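Local coordinates for uncharacterized protein (Bacteroides ovatus CL02T12C04, PDB 6PTM), which probably acts as an exo-carrageenase of glycoside hydrolase family 42, cutting units from the ends of carrageenan chains, at residues A[671-674]-A[675-678]; A[566-570]-A[571-575]; A[574-577]-A[578-581]; A[441-444]-A[445-449]; A[599-602]-A[603-606]. All coordinates share one frame; numbering follows the deposited sequence.

Contact 1. Residues A[671-674]-A[675-678]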
loop_
_atom_site.group_PDB
_atom_site.type_symbol
_atom_site.label_atom_id
_atom_site.label_comp_id
_atom_site.label_asym_id
_atom_site.label_seq_id
_atom_site.Cartn_x
_atom_site.Cartn_y
_atom_site.Cartn_z
ATOM N N VAL A 671 -4.117 3.059 32.563
ATOM C CA VAL A 671 -2.744 3.624 32.558
ATOM C C VAL A 671 -2.863 5.116 32.254
ATOM O O VAL A 671 -3.933 5.551 31.786
ATOM C CB VAL A 671 -1.839 2.895 31.542
ATOM C CG1 VAL A 671 -1.763 1.412 31.829
ATOM C CG2 VAL A 671 -2.280 3.134 30.108
ATOM N N SER A 672 -1.810 5.877 32.536
ATOM C CA SER A 672 -1.813 7.359 32.467
ATOM C C SER A 672 -0.859 7.847 31.382
ATOM O O SER A 672 -1.030 8.997 30.951
ATOM C CB SER A 672 -1.475 7.943 33.819
ATOM O OG SER A 672 -2.428 7.511 34.774
ATOM N N THR A 673 0.139 7.044 31.000
ATOM C CA THR A 673 1.189 7.466 30.046
ATOM C C THR A 673 1.384 6.406 28.960
ATOM O O THR A 673 1.095 5.232 29.194
ATOM C CB THR A 673 2.539 7.733 30.731
ATOM O OG1 THR A 673 3.040 6.474 31.179
ATOM C CG2 THR A 673 2.428 8.701 31.883
ATOM N N LEU A 674 1.949 6.848 27.845
ATOM C CA LEU A 674 2.416 6.006 26.720
ATOM C C LEU A 674 3.386 4.955 27.254
ATOM O O LEU A 674 3.250 3.769 26.884
ATOM C CB LEU A 674 3.085 6.938 25.715
ATOM C CG LEU A 674 2.853 6.633 24.250
ATOM C CD1 LEU A 674 1.485 6.037 24.002
ATOM C CD2 LEU A 674 3.027 7.898 23.440
ATOM N N ASN A 675 4.293 5.345 28.154
ATOM C CA ASN A 675 5.301 4.400 28.707
ATOM C C ASN A 675 4.576 3.317 29.489
ATOM O O ASN A 675 4.829 2.143 29.235
ATOM C CB ASN A 675 6.390 5.096 29.531
ATOM C CG ASN A 675 7.451 5.730 28.657
ATOM O OD1 ASN A 675 7.474 5.539 27.438
ATOM N ND2 ASN A 675 8.339 6.490 29.268
ATOM N N GLU A 676 3.674 3.693 30.384
ATOM C CA GLU A 676 2.863 2.701 31.121
ATOM C C GLU A 676 2.119 1.826 30.109
ATOM O O GLU A 676 2.060 0.607 30.295
ATOM C CB GLU A 676 1.849 3.385 32.039
ATOM C CG GLU A 676 2.493 4.212 33.137
ATOM C CD GLU A 676 1.506 4.920 34.043
ATOM O OE1 GLU A 676 0.296 4.749 33.830
ATOM O OE2 GLU A 676 1.962 5.617 34.982
ATOM N N MET A 677 1.511 2.428 29.091
ATOM C CA MET A 677 0.676 1.622 28.154
ATOM C C MET A 677 1.586 0.586 27.486
ATOM O O MET A 677 1.236 -0.603 27.476
ATOM C CB MET A 677 0.001 2.513 27.107
ATOM C CG MET A 677 -0.765 1.742 26.048
ATOM S SD MET A 677 -1.881 2.829 25.144
ATOM C CE MET A 677 -3.193 3.001 26.363
ATOM N N LYS A 678 2.766 1.003 27.008
ATOM C CA LYS A 678 3.741 0.048 26.410
ATOM C C LYS A 678 4.137 -1.026 27.431
ATOM O O LYS A 678 4.131 -2.230 27.068
ATOM C CB LYS A 678 4.975 0.755 25.857
ATOM C CG LYS A 678 6.083 -0.205 25.449
ATOM C CD LYS A 678 7.274 0.497 24.830
ATOM C CE LYS A 678 8.447 -0.428 24.596
ATOM N NZ LYS A 678 9.309 0.097 23.522
#

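Contact 2. Residues A[566-570]-A[571-575]. With EDO (1,2-ethanediol), chain C.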
loop_
_atom_site.group_PDB
_atom_site.type_symbol
_atom_site.label_atom_id
_atom_site.label_comp_id
_atom_site.label_asym_id
_atom_site.label_seq_id
_atom_site.Cartn_x
_atom_site.Cartn_y
_atom_site.Cartn_z
ATOM N N ILE A 566 -4.181 -2.168 18.407
ATOM C CA ILE A 566 -4.548 -0.779 18.766
ATOM C C ILE A 566 -5.996 -0.601 18.365
ATOM O O ILE A 566 -6.269 -0.779 17.174
ATOM C CB ILE A 566 -3.619 0.205 18.056
ATOM C CG1 ILE A 566 -2.187 0.033 18.545
ATOM C CG2 ILE A 566 -4.079 1.638 18.194
ATOM C CD1 ILE A 566 -1.224 0.771 17.702
ATOM N N PHE A 567 -6.857 -0.184 19.291
ATOM C CA PHE A 567 -8.287 0.069 18.984
ATOM C C PHE A 567 -8.454 1.292 18.082
ATOM O O PHE A 567 -7.875 2.353 18.349
ATOM C CB PHE A 567 -9.144 0.238 20.232
ATOM C CG PHE A 567 -10.599 0.045 19.913
ATOM C CD1 PHE A 567 -11.430 1.130 19.725
ATOM C CD2 PHE A 567 -11.095 -1.228 19.685
ATOM C CE1 PHE A 567 -12.761 0.929 19.386
ATOM C CE2 PHE A 567 -12.409 -1.421 19.286
ATOM C CZ PHE A 567 -13.243 -0.341 19.172
ATOM N N TYR A 568 -9.212 1.117 16.996
ATOM C CA TYR A 568 -9.520 2.183 16.012
ATOM C C TYR A 568 -11.042 2.298 15.907
ATOM O O TYR A 568 -11.765 1.283 15.798
ATOM C CB TYR A 568 -8.891 1.933 14.631
ATOM C CG TYR A 568 -9.323 2.951 13.608
ATOM C CD1 TYR A 568 -8.721 4.190 13.566
ATOM C CD2 TYR A 568 -10.384 2.729 12.741
ATOM C CE1 TYR A 568 -9.165 5.177 12.701
ATOM C CE2 TYR A 568 -10.811 3.702 11.839
ATOM C CZ TYR A 568 -10.219 4.943 11.839
ATOM O OH TYR A 568 -10.587 5.936 10.965
ATOM N N THR A 569 -11.560 3.510 15.939
ATOM C CA THR A 569 -13.001 3.754 15.648
ATOM C C THR A 569 -13.171 5.058 14.872
ATOM O O THR A 569 -12.561 6.065 15.250
ATOM C CB THR A 569 -13.873 3.781 16.902
ATOM O OG1 THR A 569 -15.213 4.040 16.448
ATOM C CG2 THR A 569 -13.392 4.764 17.947
ATOM N N LYS A 570 -14.012 5.007 13.852
ATOM C CA LYS A 570 -14.457 6.170 13.050
ATOM C C LYS A 570 -15.138 7.200 13.951
ATOM O O LYS A 570 -15.145 8.354 13.554
ATOM C CB LYS A 570 -15.424 5.703 11.960
ATOM C CG LYS A 570 -14.758 4.902 10.837
ATOM C CD LYS A 570 -15.731 4.328 9.798
ATOM C CE LYS A 570 -16.456 3.119 10.344
ATOM N NZ LYS A 570 -17.502 2.600 9.426
ATOM N N ALA A 571 -15.742 6.801 15.071
ATOM C CA ALA A 571 -16.313 7.751 16.066
ATOM C C ALA A 571 -15.274 8.816 16.462
ATOM O O ALA A 571 -15.630 9.988 16.529
ATOM C CB ALA A 571 -16.813 6.995 17.287
ATOM N N SER A 572 -14.024 8.430 16.736
ATOM C CA SER A 572 -12.940 9.383 17.099
ATOM C C SER A 572 -12.309 10.012 15.860
ATOM O O SER A 572 -12.007 11.201 15.958
ATOM C CB SER A 572 -11.888 8.758 17.989
ATOM O OG SER A 572 -12.363 8.573 19.314
ATOM N N SER A 573 -12.080 9.288 14.746
ATOM C CA SER A 573 -11.353 9.866 13.578
ATOM C C SER A 573 -12.195 10.946 12.913
ATOM O O SER A 573 -11.619 11.948 12.435
ATOM C CB SER A 573 -10.896 8.810 12.591
ATOM O OG SER A 573 -11.983 8.019 12.154
ATOM N N ILE A 574 -13.520 10.756 12.820
ATOM C CA ILE A 574 -14.400 11.760 12.168
ATOM C C ILE A 574 -14.492 13.020 13.050
ATOM O O ILE A 574 -14.443 14.107 12.485
ATOM C CB ILE A 574 -15.764 11.151 11.810
ATOM C CG1 ILE A 574 -15.625 10.057 10.733
ATOM C CG2 ILE A 574 -16.715 12.264 11.377
ATOM C CD1 ILE A 574 -16.937 9.290 10.444
ATOM N N ASN A 575 -14.624 12.887 14.374
ATOM C CA ASN A 575 -14.899 14.030 15.291
ATOM C C ASN A 575 -13.600 14.778 15.644
ATOM O O ASN A 575 -13.679 15.970 15.914
ATOM C CB ASN A 575 -15.588 13.594 16.585
ATOM C CG ASN A 575 -17.062 13.322 16.408
ATOM O OD1 ASN A 575 -17.789 14.259 16.100
ATOM N ND2 ASN A 575 -17.497 12.070 16.616
HETATM C C1 EDO C . -19.551 5.477 8.866
HETATM O O1 EDO C . -19.716 4.099 8.697
HETATM C C2 EDO C . -19.303 5.783 10.309
HETATM O O2 EDO C . -20.440 5.644 11.135
#

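Contact 3. Residues A[574-577]-A[578-581]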
loop_
_atom_site.group_PDB
_atom_site.type_symbol
_atom_site.label_atom_id
_atom_site.label_comp_id
_atom_site.label_asym_id
_atom_site.label_seq_id
_atom_site.Cartn_x
_atom_site.Cartn_y
_atom_site.Cartn_z
ATOM N N ILE A 574 -13.520 10.756 12.820
ATOM C CA ILE A 574 -14.400 11.760 12.168
ATOM C C ILE A 574 -14.492 13.020 13.050
ATOM O O ILE A 574 -14.443 14.107 12.485
ATOM C CB ILE A 574 -15.764 11.151 11.810
ATOM C CG1 ILE A 574 -15.625 10.057 10.733
ATOM C CG2 ILE A 574 -16.715 12.264 11.377
ATOM C CD1 ILE A 574 -16.937 9.290 10.444
ATOM N N ASN A 575 -14.624 12.887 14.374
ATOM C CA ASN A 575 -14.899 14.030 15.291
ATOM C C ASN A 575 -13.600 14.778 15.644
ATOM O O ASN A 575 -13.679 15.970 15.914
ATOM C CB ASN A 575 -15.588 13.594 16.585
ATOM C CG ASN A 575 -17.062 13.322 16.408
ATOM O OD1 ASN A 575 -17.789 14.259 16.100
ATOM N ND2 ASN A 575 -17.497 12.070 16.616
ATOM N N LYS A 576 -12.430 14.146 15.601
ATOM C CA LYS A 576 -11.169 14.807 16.040
ATOM C C LYS A 576 -10.367 15.312 14.836
ATOM O O LYS A 576 -10.400 14.709 13.765
ATOM C CB LYS A 576 -10.316 13.870 16.893
ATOM C CG LYS A 576 -10.830 13.540 18.276
ATOM C CD LYS A 576 -10.015 12.460 18.951
ATOM C CE LYS A 576 -8.517 12.752 18.939
ATOM N NZ LYS A 576 -7.731 11.694 19.626
ATOM N N ALA A 577 -9.702 16.448 15.018
ATOM C CA ALA A 577 -8.872 17.095 13.991
ATOM C C ALA A 577 -7.662 16.196 13.733
ATOM O O ALA A 577 -7.239 16.124 12.590
ATOM C CB ALA A 577 -8.450 18.480 14.456
ATOM N N GLU A 578 -7.137 15.548 14.768
ATOM C CA GLU A 578 -5.780 14.930 14.733
ATOM C C GLU A 578 -5.773 13.557 15.414
ATOM O O GLU A 578 -4.811 13.257 16.139
ATOM C CB GLU A 578 -4.793 15.895 15.400
ATOM C CG GLU A 578 -4.688 17.236 14.695
ATOM C CD GLU A 578 -3.621 18.131 15.306
ATOM O OE1 GLU A 578 -3.572 18.218 16.522
ATOM O OE2 GLU A 578 -2.853 18.721 14.557
ATOM N N HIS A 579 -6.771 12.711 15.139
ATOM C CA HIS A 579 -6.865 11.390 15.781
ATOM C C HIS A 579 -5.676 10.513 15.338
ATOM O O HIS A 579 -5.162 9.748 16.161
ATOM C CB HIS A 579 -8.193 10.716 15.470
ATOM C CG HIS A 579 -8.306 9.454 16.248
ATOM N ND1 HIS A 579 -8.190 9.452 17.619
ATOM C CD2 HIS A 579 -8.461 8.167 15.873
ATOM C CE1 HIS A 579 -8.270 8.218 18.074
ATOM N NE2 HIS A 579 -8.484 7.405 17.027
ATOM N N MET A 580 -5.280 10.594 14.069
ATOM C CA MET A 580 -4.255 9.684 13.520
ATOM C C MET A 580 -2.863 10.121 13.988
ATOM O O MET A 580 -2.002 9.238 14.076
ATOM C CB MET A 580 -4.349 9.622 12.003
ATOM C CG MET A 580 -5.647 8.927 11.526
ATOM S SD MET A 580 -6.030 7.376 12.393
ATOM C CE MET A 580 -4.695 6.360 11.753
ATOM N N ASN A 581 -2.666 11.375 14.410
ATOM C CA ASN A 581 -1.408 11.710 15.142
ATOM C C ASN A 581 -1.324 10.801 16.360
ATOM O O ASN A 581 -0.229 10.293 16.648
ATOM C CB ASN A 581 -1.335 13.158 15.619
ATOM C CG ASN A 581 -1.264 14.162 14.499
ATOM O OD1 ASN A 581 -1.513 13.862 13.355
ATOM N ND2 ASN A 581 -0.917 15.381 14.819
HETATM O O HOH W 1 -8.656 12.792 12.841
#

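Contact 4. Residues A[441-444]-A[445-449]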
loop_
_atom_site.group_PDB
_atom_site.type_symbol
_atom_site.label_atom_id
_atom_site.label_comp_id
_atom_site.label_asym_id
_atom_site.label_seq_id
_atom_site.Cartn_x
_atom_site.Cartn_y
_atom_site.Cartn_z
ATOM N N LYS A 441 12.324 13.831 11.403
ATOM C CA LYS A 441 13.115 13.882 12.658
ATOM C C LYS A 441 13.852 12.554 12.870
ATOM O O LYS A 441 15.028 12.584 13.299
ATOM C CB LYS A 441 12.245 14.198 13.869
ATOM C CG LYS A 441 11.780 15.648 13.928
ATOM C CD LYS A 441 12.927 16.672 13.935
ATOM C CE LYS A 441 12.689 17.902 13.072
ATOM N NZ LYS A 441 11.860 18.898 13.788
ATOM N N ASN A 442 13.214 11.428 12.580
ATOM C CA ASN A 442 13.783 10.135 13.034
ATOM C C ASN A 442 14.110 9.187 11.872
ATOM O O ASN A 442 15.003 8.354 12.064
ATOM C CB ASN A 442 12.891 9.428 14.053
ATOM C CG ASN A 442 13.655 8.315 14.726
ATOM O OD1 ASN A 442 14.712 8.586 15.284
ATOM N ND2 ASN A 442 13.194 7.070 14.608
ATOM N N TYR A 443 13.441 9.311 10.724
ATOM C CA TYR A 443 13.305 8.211 9.737
ATOM C C TYR A 443 13.927 8.625 8.407
ATOM O O TYR A 443 13.946 9.822 8.080
ATOM C CB TYR A 443 11.840 7.776 9.615
ATOM C CG TYR A 443 11.227 7.324 10.925
ATOM C CD1 TYR A 443 11.455 6.045 11.410
ATOM C CD2 TYR A 443 10.427 8.162 11.677
ATOM C CE1 TYR A 443 10.897 5.606 12.594
ATOM C CE2 TYR A 443 9.866 7.743 12.876
ATOM C CZ TYR A 443 10.094 6.456 13.330
ATOM O OH TYR A 443 9.592 5.997 14.509
ATOM N N ALA A 444 14.309 7.622 7.615
ATOM C CA ALA A 444 14.887 7.809 6.273
ATOM C C ALA A 444 13.832 8.177 5.239
ATOM O O ALA A 444 14.223 8.589 4.123
ATOM C CB ALA A 444 15.595 6.558 5.845
ATOM N N PHE A 445 12.569 7.843 5.479
ATOM C CA PHE A 445 11.500 7.976 4.458
ATOM C C PHE A 445 10.155 7.966 5.184
ATOM O O PHE A 445 10.082 7.638 6.384
ATOM C CB PHE A 445 11.571 6.885 3.365
ATOM C CG PHE A 445 11.577 5.461 3.879
ATOM C CD1 PHE A 445 10.399 4.809 4.197
ATOM C CD2 PHE A 445 12.760 4.768 4.022
ATOM C CE1 PHE A 445 10.410 3.514 4.696
ATOM C CE2 PHE A 445 12.769 3.477 4.530
ATOM C CZ PHE A 445 11.595 2.862 4.886
ATOM N N ASP A 446 9.100 8.261 4.444
ATOM C CA ASP A 446 7.736 8.242 5.010
ATOM C C ASP A 446 7.321 6.766 5.088
ATOM O O ASP A 446 6.844 6.247 4.075
ATOM C CB ASP A 446 6.792 9.125 4.183
ATOM C CG ASP A 446 5.372 9.077 4.734
ATOM O OD1 ASP A 446 5.190 8.467 5.812
ATOM O OD2 ASP A 446 4.474 9.626 4.083
ATOM N N TRP A 447 7.501 6.144 6.255
ATOM C CA TRP A 447 7.260 4.702 6.532
ATOM C C TRP A 447 5.786 4.415 6.875
ATOM O O TRP A 447 5.473 3.241 7.102
ATOM C CB TRP A 447 8.155 4.213 7.693
ATOM C CG TRP A 447 7.885 4.919 8.991
ATOM C CD1 TRP A 447 8.063 6.255 9.238
ATOM C CD2 TRP A 447 7.317 4.376 10.200
ATOM N NE1 TRP A 447 7.682 6.574 10.513
ATOM C CE2 TRP A 447 7.235 5.440 11.138
ATOM C CE3 TRP A 447 6.899 3.103 10.598
ATOM C CZ2 TRP A 447 6.713 5.271 12.415
ATOM C CZ3 TRP A 447 6.421 2.929 11.878
ATOM C CH2 TRP A 447 6.311 3.999 12.763
ATOM N N VAL A 448 4.924 5.423 7.007
ATOM C CA VAL A 448 3.639 5.285 7.756
ATOM C C VAL A 448 2.636 4.465 6.917
ATOM O O VAL A 448 1.956 3.608 7.505
ATOM C CB VAL A 448 3.055 6.648 8.200
ATOM C CG1 VAL A 448 1.694 6.481 8.830
ATOM C CG2 VAL A 448 3.950 7.345 9.213
ATOM N N GLU A 449 2.540 4.702 5.606
ATOM C CA GLU A 449 1.586 3.948 4.749
ATOM C C GLU A 449 1.992 2.464 4.637
ATOM O O GLU A 449 1.114 1.585 4.883
ATOM C CB GLU A 449 1.453 4.643 3.407
ATOM C CG GLU A 449 0.832 6.010 3.544
ATOM C CD GLU A 449 0.686 6.736 2.225
ATOM O OE1 GLU A 449 0.417 6.066 1.187
ATOM O OE2 GLU A 449 0.875 7.950 2.250
#

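Contact 5. Residues A[599-602]-A[603-606]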
loop_
_atom_site.group_PDB
_atom_site.type_symbol
_atom_site.label_atom_id
_atom_site.label_comp_id
_atom_site.label_asym_id
_atom_site.label_seq_id
_atom_site.Cartn_x
_atom_site.Cartn_y
_atom_site.Cartn_z
ATOM N N PHE A 599 -4.332 -3.856 14.539
ATOM C CA PHE A 599 -5.456 -2.980 14.914
ATOM C C PHE A 599 -6.652 -3.832 15.323
ATOM O O PHE A 599 -6.757 -4.987 14.940
ATOM C CB PHE A 599 -5.787 -2.003 13.780
ATOM C CG PHE A 599 -4.706 -0.974 13.630
ATOM C CD1 PHE A 599 -4.733 0.179 14.391
ATOM C CD2 PHE A 599 -3.594 -1.236 12.855
ATOM C CE1 PHE A 599 -3.701 1.097 14.315
ATOM C CE2 PHE A 599 -2.557 -0.327 12.780
ATOM C CZ PHE A 599 -2.627 0.853 13.489
ATOM N N ALA A 600 -7.522 -3.220 16.115
ATOM C CA ALA A 600 -8.839 -3.765 16.517
ATOM C C ALA A 600 -9.882 -2.713 16.194
ATOM O O ALA A 600 -9.604 -1.524 16.356
ATOM C CB ALA A 600 -8.879 -4.114 17.987
ATOM N N THR A 601 -11.036 -3.176 15.745
ATOM C CA THR A 601 -12.264 -2.387 15.558
ATOM C C THR A 601 -13.428 -3.252 16.013
ATOM O O THR A 601 -13.254 -4.480 16.164
ATOM C CB THR A 601 -12.480 -2.039 14.075
ATOM O OG1 THR A 601 -12.656 -3.264 13.361
ATOM C CG2 THR A 601 -11.342 -1.258 13.479
ATOM N N GLU A 602 -14.629 -2.701 16.013
ATOM C CA GLU A 602 -15.833 -3.539 16.164
ATOM C C GLU A 602 -15.869 -4.645 15.085
ATOM O O GLU A 602 -16.118 -5.812 15.419
ATOM C CB GLU A 602 -17.092 -2.680 16.092
ATOM C CG GLU A 602 -18.357 -3.533 16.161
ATOM C CD GLU A 602 -19.659 -2.765 16.310
ATOM O OE1 GLU A 602 -19.647 -1.505 16.356
ATOM O OE2 GLU A 602 -20.695 -3.447 16.349
ATOM N N GLY A 603 -15.624 -4.301 13.819
ATOM C CA GLY A 603 -15.726 -5.255 12.702
ATOM C C GLY A 603 -14.700 -6.368 12.798
ATOM O O GLY A 603 -15.024 -7.533 12.548
ATOM N N ILE A 604 -13.474 -6.044 13.173
ATOM C CA ILE A 604 -12.417 -7.062 13.391
ATOM C C ILE A 604 -12.823 -7.985 14.550
ATOM O O ILE A 604 -12.672 -9.234 14.419
ATOM C CB ILE A 604 -11.058 -6.353 13.588
ATOM C CG1 ILE A 604 -10.538 -5.791 12.263
ATOM C CG2 ILE A 604 -10.029 -7.258 14.229
ATOM C CD1 ILE A 604 -9.391 -4.786 12.398
ATOM N N LEU A 605 -13.287 -7.435 15.671
ATOM C CA LEU A 605 -13.639 -8.293 16.835
ATOM C C LEU A 605 -14.799 -9.193 16.410
ATOM O O LEU A 605 -14.824 -10.371 16.811
ATOM C CB LEU A 605 -13.997 -7.438 18.057
ATOM C CG LEU A 605 -12.849 -7.177 19.034
ATOM C CD1 LEU A 605 -11.678 -6.510 18.336
ATOM C CD2 LEU A 605 -13.307 -6.268 20.139
ATOM N N LYS A 606 -15.739 -8.690 15.620
ATOM C CA LYS A 606 -16.923 -9.521 15.279
ATOM C C LYS A 606 -16.597 -10.548 14.197
ATOM O O LYS A 606 -17.273 -11.553 14.171
ATOM C CB LYS A 606 -18.105 -8.661 14.858
ATOM C CG LYS A 606 -18.621 -7.846 16.023
ATOM C CD LYS A 606 -19.891 -7.104 15.743
ATOM C CE LYS A 606 -20.833 -7.249 16.919
ATOM N NZ LYS A 606 -21.637 -6.021 17.055
#

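Contact 1. Residues A[671-674]-A[675-678]
Glu676 reaches back from the first turn of helix 674-687 to the loop that leads into it, its stem lying against Val671 and Thr673, its tip on Ser672. Its CB lies 3.8 Å from Val671 CB, the two side chains sliding past each other in opposite directions. CG sits 3.0 Å from Thr673 OG1, and CD is 3.6 Å from that same oxygen. At the tip, OE1 accepts from Ser672 N at 2.7 Å, the donor standing 39° out of the carboxylate plane. With CG beside the backbone N (chi1 -64°) and the chain extended beyond it, the carboxylate is laid along the incoming loop. The N-cap residue Thr673 answers: its OG1 accepts from Glu676 N at 3.0 Å and 169°. This is close to a capping box, except that the returning carboxylate bond goes to the residue before the cap; Thr673 N is buried without a partner. Val671 CG2 packs on Met677 CB at 3.8 Å, while Leu674 touches helix 579-590. The helix thus starts soon after edge strand 667-670 with one side-chain acceptor on an N-H of its first turn and one on an N-H of the loop, and a negative charge at its N-terminal end would probably be stabilised by the helix dipole.

Contact 2. Residues A[566-570]-A[571-575]
Thr569 O is gripped by two backbone donors of the next turn, Ser572 N at 3.2 Å and Ser573 N at 3.3 Å. Only the second lies in the carbonyl plane; Ser572 N stands above it. This is the N-cap of helix 570-575 directly after strand 564-567, a beta-to-alpha turn of a parallel, Rossmann-like sheet. Thr569 caps with its side chain too: with OG1 anti to its own N (chi1 179°), that oxygen accepts from Ala571 N at 3.1 Å, which is the bond of an ST turn. OG1 also pairs with Asp627, at the start of helix 625-636. A second tie spans the turn beside it. Ser573 OG and Tyr568 OH are hydrogen-bonded at 2.8 Å, the serine oxygen approaching the phenol ring obliquely. The placement follows from chi1 of Ser573, 55°, which tucks OG between its own N and carbonyl carbon and leaves it 3.2 Å from Lys570 CA. Arg405 holds the tyrosine hydroxyl as well. The ammonium of Lys570 has a salt bridge to Asp410, and Lys570 NZ donates to O1 of a 1,2-ethanediol, probably left from crystallisation, at 2.8 Å.

Contact 3. Residues A[574-577]-A[578-581]
Lys576 and His579 form the tight half of this turn, which links helix 570-575 to helix 579-590. Lys576 NZ donates to His579 ND1 at 3.0 Å and lies only 1° out of the imidazole plane, so the ammonium meets the ring at its edge. A bend at chi3 of the lysine (51°) folds the chain back over the loop, bringing CE within 3.6 Å of ND1. On the histidine, CG anti to the backbone N (chi1 -174°) puts ND1 within range of the lysine NZ and leaves the ring packed against Ser572 of the preceding helix. A water also links the two backbones: it lies 2.8 Å from Lys576 O and accepts from His579 N at 3.0 Å. The other side is looser. Ala577 and Glu578 are exposed, and Ala577 CB comes no nearer to Glu578 CG than 4.0 Å. Glu578 occupies the N-cap position, yet its CB points away, and its side chain makes no capping bond within the turn. The lysine has further partners in Asp582, by a salt bridge, and Lys619 O. With ND1 acting as acceptor, the imidazole is probably neutral and protonated at NE2, and the ammonium would divide its donors among a ring nitrogen, a carboxylate and a backbone carbonyl.

Contact 4. Residues A[441-444]-A[445-449]
Tyr443 lays one ring face against Trp447, and the residue before it covers the other: Asn442 ND2 stands 3.3 Å above the tyrosine plane, offset toward its rim. On the tryptophan side NE1 is centred over the phenol ring, 3.4 Å from Tyr443 CD2. The phenol and the five-membered ring of Trp447 have centroids 3.9 Å apart and planes at 33°, too tilted for a parallel stack and far from perpendicular. Farther out, Tyr443 CZ touches Trp447 CZ2 at 3.7 Å, and the hydroxyl bonds to Glu588 of helix 579-590. The indole reaches the phenol because a chi1 of 62° swings Trp447 CG in over its own backbone. A leucine in place of Tyr443 would probably leave Glu588 without this hydroxyl and the indole without a flat surface to lie on. Next, Ala444 CB meets Phe445 CD2 at 3.8 Å, and the phenylalanine packs on helix 486-498. Between Phe445 and Trp447, Asp446 supplies OD1 to Val448 N at 3.3 Å and 167°, an Asx turn leading into helix 448-460 of the Beta-galactosidase family region. The buried tyrosine hydroxyl is satisfied by a carboxylate, while an amide nitrogen and an indole cover the two faces, which would probably restrict the ring's rotation.

Contact 5. Residues A[599-602]-A[603-606]
The backbone passes from strand 597-600 into helix 602-607 through Thr601, and the i to i+4 ladder starts at once: Leu605 N donates to Thr601 O at 3.0 Å, followed by Lys606 N to Glu602 O at 2.9 Å. Thr601 is the N-cap. Its OG1 accepts from Ile604 N at 2.9 Å and 172°, a nearly straight bond made possible by a chi1 of 63°, which turns the hydroxyl in toward the helix start and leaves CG2 anti to the carbonyl carbon. The hydroxyl also pairs with Glu412, while Thr601 N is buried without a partner. Ile604 crosses the threonine at about a right angle, with CG1 3.5 Å from OG1 and CD1 3.7 Å from Phe599 O. On another flank Ala600 CB meets Leu605 CD1 at 3.7 Å. These residues, just before the cap and four after it, form a hydrophobic staple, here at an outermost strand of the five-stranded parallel sheet, a Rossmann-like layer as in the middle domain of GH42 enzymes. Glu602 and Lys606 lie side by side along the outer surface of the helix, pointing the same way. Lys606 NZ meets Glu602 OE2 on its anti side at 2.8 Å, a salt bridge 15° out of the carboxylate plane. The other carboxylate oxygen, Glu602 OE1, bonds Ser626 OG next to helix 625-636. Exchanging Glu602 for alanine is likely to leave the Lys606 ammonium without its mate and Ser626 without this partner.

In the fold
From the N terminus, contact 4 comes first, turning the loop after strand 421-423 into helix 448-460. Contact 2 follows at the end of strand 564-567, and contact 3 begins on its last residues: both include Ile574 and Asn575, and Ser572 packs on His579. Contact 5 then ends strand 597-600, the neighbour of strand 564-567, so the two strand-to-helix turns touch through Ala600 and Tyr568. Contact 1 comes last, after the opposite outermost strand 667-670, about 22 Å from contact 5 between centres. None encloses another; contacts 2 and 3 overlap, and the rest follow in series. Helix 579-590, which contact 3 starts, touches side chains from contacts 1, 2, 4 and 5, joining the parallel sheet to the Beta-galactosidase region.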